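Local coordinates for succinylglutamate desuccinylase (Vibrio parahaemolyticus, PDB 2BCO), which probably hydrolyses N-succinylglutamate to succinate and glutamate, the last step of arginine breakdown by the succinyltransferase pathway, using one zinc ion per subunit, at residues R114-K119 / A128-L133; R149-L154 / W205-N210; V182-S187 / D238-N243; I258-S263 / E282-F287. All coordinates share one frame; numbering follows the deposited sequence.

Contact 1: residues R114-K119 / A128-L133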
# COMPACT_ATOMS: atom_id res chain seq x y z
N ARG A 114 -1.39 -9.24 7.51
CA ARG A 114 -0.46 -10.28 7.90
C ARG A 114 -1.08 -11.63 7.56
O ARG A 114 -0.50 -12.68 7.81
CB ARG A 114 -0.20 -10.22 9.41
CG ARG A 114 0.94 -9.29 9.80
CD ARG A 114 0.95 -9.01 11.30
NE ARG A 114 1.94 -7.98 11.65
CZ ARG A 114 1.94 -7.29 12.79
NH1 ARG A 114 1.00 -7.51 13.70
NH2 ARG A 114 2.87 -6.37 13.01
N LEU A 115 -2.25 -11.59 6.94
CA LEU A 115 -3.00 -12.80 6.62
C LEU A 115 -3.02 -13.28 5.18
O LEU A 115 -3.86 -14.11 4.84
CB LEU A 115 -4.44 -12.60 7.09
CG LEU A 115 -4.57 -12.14 8.54
CD1 LEU A 115 -6.03 -11.93 8.89
CD2 LEU A 115 -3.95 -13.19 9.45
N PHE A 116 -2.11 -12.80 4.34
CA PHE A 116 -2.10 -13.23 2.95
C PHE A 116 -1.06 -14.30 2.62
O PHE A 116 -1.04 -14.78 1.49
CB PHE A 116 -1.91 -12.02 2.03
CG PHE A 116 -3.09 -11.11 2.00
CD1 PHE A 116 -4.22 -11.42 1.24
CD2 PHE A 116 -3.11 -9.95 2.78
CE1 PHE A 116 -5.34 -10.60 1.25
CE2 PHE A 116 -4.23 -9.12 2.80
CZ PHE A 116 -5.35 -9.45 2.04
N ASP A 117 -0.20 -14.66 3.57
CA ASP A 117 0.80 -15.69 3.31
C ASP A 117 0.27 -17.11 3.52
O ASP A 117 -0.84 -17.30 4.03
CB ASP A 117 2.07 -15.48 4.14
CG ASP A 117 1.83 -15.59 5.64
OD1 ASP A 117 2.82 -15.51 6.40
OD2 ASP A 117 0.67 -15.75 6.07
N GLU A 118 1.06 -18.10 3.14
CA GLU A 118 0.67 -19.50 3.25
C GLU A 118 0.76 -20.16 4.64
O GLU A 118 0.51 -21.35 4.76
CB GLU A 118 1.46 -20.35 2.24
CG GLU A 118 1.00 -20.20 0.80
CD GLU A 118 1.83 -21.02 -0.18
OE1 GLU A 118 3.04 -20.74 -0.33
OE2 GLU A 118 1.27 -21.95 -0.81
N LYS A 119 1.11 -19.39 5.67
CA LYS A 119 1.20 -19.96 7.02
C LYS A 119 -0.19 -20.29 7.55
O LYS A 119 -1.19 -19.93 6.94
CB LYS A 119 1.88 -18.98 7.97
CG LYS A 119 3.32 -18.63 7.61
CD LYS A 119 3.87 -17.58 8.56
CE LYS A 119 5.24 -17.08 8.11
NZ LYS A 119 5.74 -15.99 8.98
N ALA A 128 -11.30 -14.18 6.99
CA ALA A 128 -12.37 -14.33 6.01
C ALA A 128 -12.31 -13.20 4.99
O ALA A 128 -12.57 -13.42 3.80
CB ALA A 128 -13.73 -14.33 6.71
N ILE A 129 -11.97 -12.00 5.45
CA ILE A 129 -11.87 -10.84 4.57
C ILE A 129 -10.71 -11.09 3.59
O ILE A 129 -10.87 -10.97 2.38
CB ILE A 129 -11.56 -9.53 5.36
CG1 ILE A 129 -12.65 -9.28 6.41
CG2 ILE A 129 -11.47 -8.36 4.40
CD1 ILE A 129 -14.02 -9.09 5.83
N ALA A 130 -9.54 -11.42 4.14
CA ALA A 130 -8.37 -11.68 3.31
C ALA A 130 -8.72 -12.75 2.27
O ALA A 130 -8.32 -12.66 1.11
CB ALA A 130 -7.20 -12.14 4.19
N ASP A 131 -9.47 -13.77 2.71
CA ASP A 131 -9.88 -14.85 1.83
C ASP A 131 -10.67 -14.26 0.65
O ASP A 131 -10.47 -14.66 -0.50
CB ASP A 131 -10.74 -15.86 2.60
CG ASP A 131 -9.94 -17.09 3.05
OD1 ASP A 131 -8.89 -16.95 3.70
OD2 ASP A 131 -10.38 -18.21 2.74
N THR A 132 -11.56 -13.32 0.94
CA THR A 132 -12.35 -12.67 -0.11
C THR A 132 -11.48 -11.78 -1.00
O THR A 132 -11.69 -11.71 -2.21
CB THR A 132 -13.48 -11.79 0.48
OG1 THR A 132 -14.41 -12.61 1.19
CG2 THR A 132 -14.21 -11.04 -0.65
N LEU A 133 -10.50 -11.09 -0.41
CA LEU A 133 -9.64 -10.21 -1.19
C LEU A 133 -8.80 -10.99 -2.21
O LEU A 133 -8.58 -10.51 -3.33
CB LEU A 133 -8.73 -9.39 -0.25
CG LEU A 133 -9.50 -8.41 0.66
CD1 LEU A 133 -8.56 -7.78 1.67
CD2 LEU A 133 -10.18 -7.34 -0.19

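Contact 2: residues R149-L154 / W205-N210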
# COMPACT_ATOMS: atom_id res chain seq x y z
N ARG A 149 -0.53 -5.51 -15.24
CA ARG A 149 -0.96 -5.52 -13.84
C ARG A 149 -0.29 -4.58 -12.83
O ARG A 149 0.94 -4.52 -12.71
CB ARG A 149 -0.90 -6.95 -13.32
CG ARG A 149 -1.74 -7.91 -14.14
CD ARG A 149 -1.39 -9.34 -13.80
NE ARG A 149 -2.00 -10.30 -14.71
CZ ARG A 149 -1.66 -11.58 -14.75
NH1 ARG A 149 -0.71 -12.04 -13.94
NH2 ARG A 149 -2.26 -12.41 -15.60
N TRP A 150 -1.14 -3.87 -12.09
CA TRP A 150 -0.70 -2.93 -11.06
C TRP A 150 -1.53 -3.11 -9.80
O TRP A 150 -2.72 -3.40 -9.86
CB TRP A 150 -0.89 -1.47 -11.50
CG TRP A 150 0.01 -1.00 -12.60
CD1 TRP A 150 0.04 -1.43 -13.89
CD2 TRP A 150 0.97 0.07 -12.51
NE1 TRP A 150 0.93 -0.69 -14.62
CE2 TRP A 150 1.51 0.24 -13.81
CE3 TRP A 150 1.39 0.92 -11.48
CZ2 TRP A 150 2.49 1.21 -14.08
CZ3 TRP A 150 2.36 1.89 -11.76
CH2 TRP A 150 2.88 2.03 -13.06
N HIS A 151 -0.90 -2.93 -8.65
CA HIS A 151 -1.60 -3.01 -7.38
C HIS A 151 -1.00 -2.00 -6.44
O HIS A 151 0.13 -2.13 -5.99
CB HIS A 151 -1.53 -4.40 -6.75
CG HIS A 151 -2.36 -4.53 -5.50
ND1 HIS A 151 -2.50 -5.71 -4.81
CD2 HIS A 151 -3.10 -3.61 -4.83
CE1 HIS A 151 -3.29 -5.52 -3.77
NE2 HIS A 151 -3.66 -4.25 -3.76
N LEU A 152 -1.77 -0.96 -6.15
CA LEU A 152 -1.35 0.09 -5.25
C LEU A 152 -2.21 -0.01 -4.00
O LEU A 152 -3.41 0.31 -4.02
CB LEU A 152 -1.54 1.46 -5.93
CG LEU A 152 -0.51 1.95 -6.95
CD1 LEU A 152 -0.00 0.84 -7.83
CD2 LEU A 152 -1.16 3.02 -7.80
N ASP A 153 -1.61 -0.47 -2.91
CA ASP A 153 -2.29 -0.61 -1.63
C ASP A 153 -1.99 0.63 -0.79
O ASP A 153 -0.86 0.81 -0.34
CB ASP A 153 -1.80 -1.86 -0.89
CG ASP A 153 -2.64 -2.15 0.34
OD1 ASP A 153 -2.18 -2.90 1.23
OD2 ASP A 153 -3.77 -1.64 0.39
N LEU A 154 -3.00 1.45 -0.55
CA LEU A 154 -2.82 2.71 0.18
C LEU A 154 -3.01 2.69 1.70
O LEU A 154 -4.10 2.40 2.21
CB LEU A 154 -3.73 3.76 -0.44
CG LEU A 154 -3.80 3.69 -1.97
CD1 LEU A 154 -4.68 4.84 -2.51
CD2 LEU A 154 -2.37 3.78 -2.56
N TRP A 205 2.18 -7.71 -1.30
CA TRP A 205 3.07 -8.83 -1.58
C TRP A 205 2.31 -9.96 -2.27
O TRP A 205 2.84 -10.60 -3.18
CB TRP A 205 3.70 -9.36 -0.28
CG TRP A 205 4.32 -10.74 -0.44
CD1 TRP A 205 5.57 -11.04 -0.89
CD2 TRP A 205 3.66 -12.01 -0.23
NE1 TRP A 205 5.74 -12.40 -0.97
CE2 TRP A 205 4.59 -13.02 -0.58
CE3 TRP A 205 2.39 -12.38 0.21
CZ2 TRP A 205 4.27 -14.39 -0.50
CZ3 TRP A 205 2.08 -13.75 0.29
CH2 TRP A 205 3.02 -14.73 -0.07
N TYR A 206 1.08 -10.21 -1.85
CA TYR A 206 0.28 -11.28 -2.44
C TYR A 206 0.07 -11.10 -3.95
O TYR A 206 0.11 -12.07 -4.71
CB TYR A 206 -1.08 -11.38 -1.75
CG TYR A 206 -1.94 -12.49 -2.28
CD1 TYR A 206 -1.82 -13.79 -1.79
CD2 TYR A 206 -2.89 -12.26 -3.28
CE1 TYR A 206 -2.62 -14.83 -2.27
CE2 TYR A 206 -3.70 -13.29 -3.77
CZ TYR A 206 -3.56 -14.57 -3.25
OH TYR A 206 -4.36 -15.60 -3.70
N SER A 207 -0.18 -9.87 -4.37
CA SER A 207 -0.39 -9.58 -5.79
C SER A 207 0.90 -9.72 -6.57
O SER A 207 0.91 -10.23 -7.67
CB SER A 207 -0.96 -8.17 -5.96
OG SER A 207 -2.33 -8.13 -5.63
N ALA A 208 2.00 -9.26 -5.98
CA ALA A 208 3.30 -9.34 -6.63
C ALA A 208 3.75 -10.80 -6.78
O ALA A 208 4.17 -11.23 -7.85
CB ALA A 208 4.33 -8.55 -5.84
N GLU A 209 3.64 -11.55 -5.69
CA GLU A 209 4.06 -12.95 -5.68
C GLU A 209 3.18 -13.87 -6.51
O GLU A 209 3.69 -14.77 -7.17
CB GLU A 209 4.11 -13.49 -4.25
CG GLU A 209 4.36 -15.01 -4.14
CD GLU A 209 5.63 -15.48 -4.84
OE1 GLU A 209 6.67 -14.81 -4.68
OE2 GLU A 209 5.60 -16.51 -5.53
N ASN A 210 1.88 -13.64 -6.50
CA ASN A 210 0.98 -14.53 -7.22
C ASN A 210 0.48 -14.06 -8.56
O ASN A 210 -0.14 -14.84 -9.29
CB ASN A 210 -0.21 -14.86 -6.32
CG ASN A 210 0.19 -15.74 -5.17
OD1 ASN A 210 0.54 -16.90 -5.37
ND2 ASN A 210 0.16 -15.20 -3.96

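Contact 3: residues V182-S187 / D238-N243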
# COMPACT_ATOMS: atom_id res chain seq x y z
N VAL A 182 8.50 2.96 -10.94
CA VAL A 182 9.45 3.92 -10.37
C VAL A 182 9.13 5.33 -10.85
O VAL A 182 9.17 6.27 -10.07
CB VAL A 182 10.91 3.55 -10.74
CG1 VAL A 182 11.85 4.70 -10.36
CG2 VAL A 182 11.32 2.29 -10.00
N ASP A 183 8.82 5.47 -12.14
CA ASP A 183 8.46 6.78 -12.67
C ASP A 183 7.23 7.29 -11.91
O ASP A 183 7.10 8.49 -11.68
CB ASP A 183 8.13 6.70 -14.16
CG ASP A 183 9.36 6.70 -15.04
OD1 ASP A 183 9.21 6.47 -16.27
OD2 ASP A 183 10.47 6.94 -14.52
N PHE A 184 6.33 6.37 -11.56
CA PHE A 184 5.11 6.73 -10.84
C PHE A 184 5.48 7.29 -9.48
O PHE A 184 4.96 8.32 -9.07
CB PHE A 184 4.19 5.52 -10.65
CG PHE A 184 2.99 5.79 -9.78
CD1 PHE A 184 2.01 6.71 -10.17
CD2 PHE A 184 2.86 5.19 -8.53
CE1 PHE A 184 0.92 7.01 -9.34
CE2 PHE A 184 1.77 5.48 -7.69
CZ PHE A 184 0.80 6.39 -8.09
N LEU A 185 6.37 6.59 -8.77
CA LEU A 185 6.82 7.02 -7.45
C LEU A 185 7.36 8.44 -7.53
O LEU A 185 7.00 9.29 -6.70
CB LEU A 185 7.95 6.12 -6.93
CG LEU A 185 7.73 4.80 -6.16
CD1 LEU A 185 6.73 5.00 -5.03
CD2 LEU A 185 7.25 3.73 -7.10
N ASP A 186 8.22 8.69 -8.51
CA ASP A 186 8.84 10.00 -8.67
C ASP A 186 7.81 11.07 -9.00
O ASP A 186 7.81 12.15 -8.42
CB ASP A 186 9.93 9.93 -9.75
CG ASP A 186 11.09 9.02 -9.36
OD1 ASP A 186 11.92 8.70 -10.22
OD2 ASP A 186 11.17 8.63 -8.18
N SER A 187 6.91 10.77 -9.93
CA SER A 187 5.89 11.74 -10.30
C SER A 187 4.97 12.03 -9.12
O SER A 187 4.50 13.16 -8.97
CB SER A 187 5.05 11.22 -11.48
OG SER A 187 5.84 11.17 -12.65
N ASP A 238 -1.94 12.35 -5.30
CA ASP A 238 -3.27 12.26 -5.90
C ASP A 238 -3.30 12.61 -7.38
O ASP A 238 -4.04 11.98 -8.15
CB ASP A 238 -4.24 13.15 -5.13
CG ASP A 238 -5.65 13.11 -5.68
OD1 ASP A 238 -6.27 12.03 -5.65
OD2 ASP A 238 -6.14 14.15 -6.15
N LEU A 239 -2.51 13.60 -7.76
CA LEU A 239 -2.43 14.06 -9.15
C LEU A 239 -1.72 12.98 -9.97
O LEU A 239 -2.11 12.67 -11.09
CB LEU A 239 -1.64 15.36 -9.21
CG LEU A 239 -1.90 16.34 -10.36
CD1 LEU A 239 -1.04 17.58 -10.16
CD2 LEU A 239 -1.59 15.69 -11.69
N ALA A 240 -0.66 12.41 -9.40
CA ALA A 240 0.08 11.36 -10.08
C ALA A 240 -0.85 10.15 -10.25
O ALA A 240 -0.82 9.50 -11.29
CB ALA A 240 1.32 10.98 -9.27
N LEU A 241 -1.67 9.88 -9.24
CA LEU A 241 -2.60 8.76 -9.32
C LEU A 241 -3.70 9.03 -10.35
O LEU A 241 -4.14 8.12 -11.05
CB LEU A 241 -3.22 8.47 -7.94
CG LEU A 241 -4.25 7.34 -7.86
CD1 LEU A 241 -3.63 6.02 -8.31
CD2 LEU A 241 -4.72 7.23 -6.43
N ARG A 242 -4.14 10.28 -10.44
CA ARG A 242 -5.17 10.61 -11.44
C ARG A 242 -4.58 10.49 -12.84
O ARG A 242 -5.24 10.00 -13.76
CB ARG A 242 -5.72 12.02 -11.21
CG ARG A 242 -6.73 12.10 -10.05
CD ARG A 242 -6.94 13.53 -9.56
NE ARG A 242 -7.87 13.59 -8.44
CZ ARG A 242 -9.20 13.57 -8.57
NH1 ARG A 242 -9.77 13.51 -9.77
NH2 ARG A 242 -9.96 13.61 -7.48
N ASN A 243 -3.33 10.91 -13.00
CA ASN A 243 -2.68 10.83 -14.30
C ASN A 243 -2.50 9.38 -14.72
O ASN A 243 -2.54 9.05 -15.90
CB ASN A 243 -1.30 11.52 -14.28
CG ASN A 243 -1.41 13.04 -14.19
OD1 ASN A 243 -2.42 13.63 -14.56
ND2 ASN A 243 -0.35 13.67 -13.71

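Contact 4: residues I258-S263 / E282-F287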
# COMPACT_ATOMS: atom_id res chain seq x y z
N ILE A 258 14.22 8.50 -2.77
CA ILE A 258 15.35 7.83 -2.16
C ILE A 258 15.08 6.32 -2.18
O ILE A 258 13.96 5.88 -1.91
CB ILE A 258 15.55 8.32 -0.71
CG1 ILE A 258 15.84 9.83 -0.73
CG2 ILE A 258 16.71 7.56 -0.05
CD1 ILE A 258 15.72 10.47 0.63
N LYS A 259 16.09 5.53 -2.54
CA LYS A 259 15.95 4.08 -2.61
C LYS A 259 16.66 3.47 -1.40
O LYS A 259 17.82 3.77 -1.12
CB LYS A 259 16.59 3.54 -3.89
CG LYS A 259 16.23 4.28 -5.19
CD LYS A 259 14.74 4.16 -5.55
CE LYS A 259 14.44 4.76 -6.93
NZ LYS A 259 14.82 6.20 -7.04
N TYR A 260 15.94 2.61 -0.67
CA TYR A 260 16.50 1.96 0.51
C TYR A 260 16.52 0.45 0.30
O TYR A 260 15.78 -0.07 -0.52
CB TYR A 260 15.64 2.26 1.75
CG TYR A 260 15.78 3.65 2.32
CD1 TYR A 260 16.85 3.99 3.15
CD2 TYR A 260 14.85 4.64 2.02
CE1 TYR A 260 16.99 5.28 3.68
CE2 TYR A 260 14.97 5.93 2.55
CZ TYR A 260 16.04 6.24 3.37
OH TYR A 260 16.16 7.51 3.89
N ARG A 261 17.38 -0.24 1.03
CA ARG A 261 17.47 -1.69 0.96
C ARG A 261 17.52 -2.13 2.42
O ARG A 261 17.83 -1.32 3.30
CB ARG A 261 18.74 -2.16 0.23
CG ARG A 261 20.05 -1.99 1.00
CD ARG A 261 21.23 -2.61 0.22
NE ARG A 261 22.54 -2.30 0.80
CZ ARG A 261 23.02 -2.86 1.91
NH1 ARG A 261 22.31 -3.76 2.57
NH2 ARG A 261 24.22 -2.50 2.36
N VAL A 262 17.22 -3.39 2.68
CA VAL A 262 17.25 -3.87 4.06
C VAL A 262 18.65 -4.26 4.52
O VAL A 262 19.20 -5.27 4.09
CB VAL A 262 16.29 -5.07 4.23
CG1 VAL A 262 16.36 -5.59 5.66
CG2 VAL A 262 14.88 -4.65 3.86
N SER A 263 19.24 -3.45 5.40
CA SER A 263 20.57 -3.74 5.93
C SER A 263 20.48 -5.07 6.65
O SER A 263 21.23 -5.99 6.36
CB SER A 263 21.01 -2.65 6.92
OG SER A 263 21.04 -1.38 6.29
N GLU A 282 10.20 7.65 15.52
CA GLU A 282 9.91 7.85 14.10
C GLU A 282 10.48 6.77 13.19
O GLU A 282 11.50 6.15 13.51
CB GLU A 282 10.44 9.22 13.64
CG GLU A 282 9.59 10.41 14.08
CD GLU A 282 10.20 11.76 13.68
OE1 GLU A 282 10.80 11.86 12.58
OE2 GLU A 282 10.07 12.73 14.46
N ASN A 283 9.80 6.52 12.07
CA ASN A 283 10.30 5.56 11.10
C ASN A 283 11.51 6.23 10.47
O ASN A 283 11.57 7.46 10.35
CB ASN A 283 9.25 5.26 10.02
CG ASN A 283 8.35 4.09 10.38
OD1 ASN A 283 8.82 3.08 10.90
ND2 ASN A 283 7.06 4.23 10.10
N PHE A 284 12.48 5.42 10.06
CA PHE A 284 13.72 5.92 9.47
C PHE A 284 14.53 6.77 10.43
O PHE A 284 15.14 7.75 10.02
CB PHE A 284 13.44 6.72 8.20
CG PHE A 284 12.85 5.91 7.09
CD1 PHE A 284 11.47 5.78 6.96
CD2 PHE A 284 13.67 5.23 6.19
CE1 PHE A 284 10.91 5.00 5.95
CE2 PHE A 284 13.13 4.44 5.18
CZ PHE A 284 11.75 4.32 5.06
N THR A 285 14.52 6.40 11.70
CA THR A 285 15.32 7.11 12.69
C THR A 285 16.70 6.48 12.55
O THR A 285 16.85 5.26 12.71
CB THR A 285 14.78 6.90 14.13
OG1 THR A 285 13.56 7.63 14.30
CG2 THR A 285 15.79 7.40 15.16
N SER A 286 17.70 7.29 12.22
CA SER A 286 19.05 6.79 12.01
C SER A 286 19.88 6.65 13.28
O SER A 286 19.54 7.18 14.33
CB SER A 286 19.79 7.69 11.02
OG SER A 286 19.91 9.01 11.51
N PHE A 287 20.99 5.93 13.15
CA PHE A 287 21.90 5.70 14.26
C PHE A 287 23.32 5.83 13.75
O PHE A 287 23.55 5.83 12.55
CB PHE A 287 21.70 4.31 14.87
CG PHE A 287 20.31 4.06 15.39
CD1 PHE A 287 19.37 3.36 14.62
CD2 PHE A 287 19.92 4.53 16.65
CE1 PHE A 287 18.07 3.14 15.10
CE2 PHE A 287 18.62 4.31 17.14
CZ PHE A 287 17.70 3.62 16.36

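Contact 1: residues R114-K119 / A128-L133
Phe116 lays one face of its ring against the methyl of Ala130, and this pair is the tight part of the contact. Ala130 CB stands 4.1 Å from the centroid of the Phe116 ring and 25° off the ring normal, the geometry of a CH-pi interaction displaced toward the rim. The carbonyl oxygen Ala130 O approaches Phe116 CE1 to 3.6 Å. At the edge of the same ring, Leu133, one helical turn further on, contributes two atoms: CB lies in the ring plane, and Leu133 CD1 touches Phe116 CZ at 3.6 Å. Phe116 CG is anti to its own carbonyl carbon (chi1 -69°), which carries the ring from the loop across to the helix. Leu115 adds a lighter touch, its CB 4.0 Å from Ala130 CB. All four touching residues are buried, and the contact between the segments is apolar. The ring also stacks with that of Phe203.

The other side of the loop is looser. Asp117 is partly exposed and bonds through OD2 to His121, while Lys119 NZ makes a long salt bridge of 3.9 Å to Asp117 OD1, its side chain poorly ordered. On the helix, Asp131 and Thr132 begin their side chains away from the loop. Residues 114-119, in the loop before helix 125-141, fold back so that Phe116 packs on that helix, within the zinc-dependent catalytic domain.

Contact 2: residues R149-L154 / W205-N210
His151 and Ser207 meet through one short hydrogen bond, 2.6 Å between His151 ND1 and Ser207 OG; either could be the donor, and the angle is 145°. The serine approaches the ring from its edge: OG lies near the imidazole plane and Ser207 CB lies in it, 3.1 Å from His151 ND1. The imidazole reaches the helix because CG is anti to the backbone N of His151 (chi1 -175°). Together these two buried residues provide nearly all of the 92 Å² covered between the segments.

In the next shell, the second ring nitrogen, His151 NE2, is hydrogen-bonded to Ser59 OG, so both nitrogens of the buried imidazole have partners and the rotation of the ring is fixed. Phe203 meets the same ring edge-to-face. Ser59 OG is also bonded to Asp153 OD2, and Asp153 OD1 in turn bonds His155 NE2. On the helical side, Asn210 ND2 reaches back 3.2 Å to Tyr206 O, in the carbonyl plane and on a lone pair, and that oxygen also accepts from Asn210 N.

Strand 149-157 runs between parallel neighbours 55-60 and 214-220. The bond joins helix 203-211 to this strand, among the parallel strands of an alpha/beta catalytic domain of the zinc exopeptidase clan, and is linked to the metal site through Ser59, Asp153 and the zinc ligand His155.

Contact 3: residues V182-S187 / D238-N243
The Phe184 ring turns its edge to the backbone of helix 235-245. Ala240 O and Leu241 CA lie in the ring plane at that edge, with Leu241 N also near the plane, and the closest approach is Phe184 CE1 to Ala240 O at 3.6 Å. The ring therefore meets the peptide between Ala240 and Leu241 with its C-H rim, and neither residue lies over a face. Having CG anti to the backbone N of Phe184 (chi1 174°) swings the ring toward the partner helix, although the first bond of the side chain is not aimed there. The other flat group, the Arg242 guanidinium, takes Asp238 CG at its edge: Arg242 NE meets Asp238 OD2 at 2.9 Å in a salt bridge, on the syn side and 32° out of the carboxylate plane, while the oxygen stays near the guanidinium plane.

Ala240 is the centre of the interface. Its CB rests 3.8 Å from Ser187 C and 4.3 Å from Ser187 CB, and Phe184 CE1 lies 4.0 Å from Ala240 CB. The short helical segments come within 9.3 Å at their axes, with their N-to-C directions 140° apart. Leu241 CD1 adds a looser touch to the Phe184 ring, and Leu152 of strand 149-157 packs against both residues.

Arg242 also forms a salt bridge to Asp79, on the side turned from helix 179-188. Across the interface itself the side chains that meet are mostly apolar, with the C-H edge of the ring facing a carbonyl oxygen, which suggests that burial and close fit carry the contact.

Contact 4: residues I258-S263 / E282-F287
Tyr260 and Phe284 bring together two parts of the AstE/AspA barrel-sandwich hybrid domain, strand 258-267 and the residue just before the short strand 285-286. Their rings are inclined at 46° with centroids 4.8 Å apart, an oblique meeting of two rings. Phe284 CE2 comes over one face of Tyr260, 3.5 Å above its plane and displaced toward the rim. Seen from Phe284, the tyrosine approaches obliquely. A second atom of the same side, Phe284 CD2, sits 3.8 Å from Tyr260 CZ, so the CD2-CE2 side of Phe284 lies over the CD2-CE2-CZ side of the tyrosine. Each CG is anti to its own carbonyl carbon, and both side chains leave the backbone pointing at one another over a CA separation of 10.2 Å.

His163 joins the two rings: it accepts or donates a hydrogen bond with Tyr260 OH through NE2, and meets Phe284 edge-to-face. Phe166 also packs edge-to-face on Phe284. Strand 192-195, beside strand 258-267, carries Ala192 against Tyr260.

The backbone that presents Phe284 is a G1 beta bulge, in which Phe284 and Thr285 both face Ile310; Phe284 has the positive phi (63°) of this motif. Next to it, Thr285 OG1 donates to Glu282 O at 2.7 Å, from 43° above the carbonyl plane.

In the fold
Contacts 1 to 3 lie in the catalytic domain, contact 4 in the hybrid domain. Contact 2 touches both contact 1, where Trp205 CZ3 meets Phe116 O at 3.5 Å, and contact 3, where Leu152 CD2 reaches Phe184 CE2 at 3.8 Å. Contacts 1 and 3, centres about 28 Å apart, flank the chain's centre. Contact 4 comes within about 4 Å of contact 3, nearest atoms, without touching. The zinc, bound by His63, Glu66 and His155, is about 11 Å from the side chain of Phe116, 12 Å from His151 and 13 Å from Phe284. The Phe284 side chain is about 7 Å from that of Glu219, the predicted active-site residue, consistent with contact 4 lying near the catalytic centre.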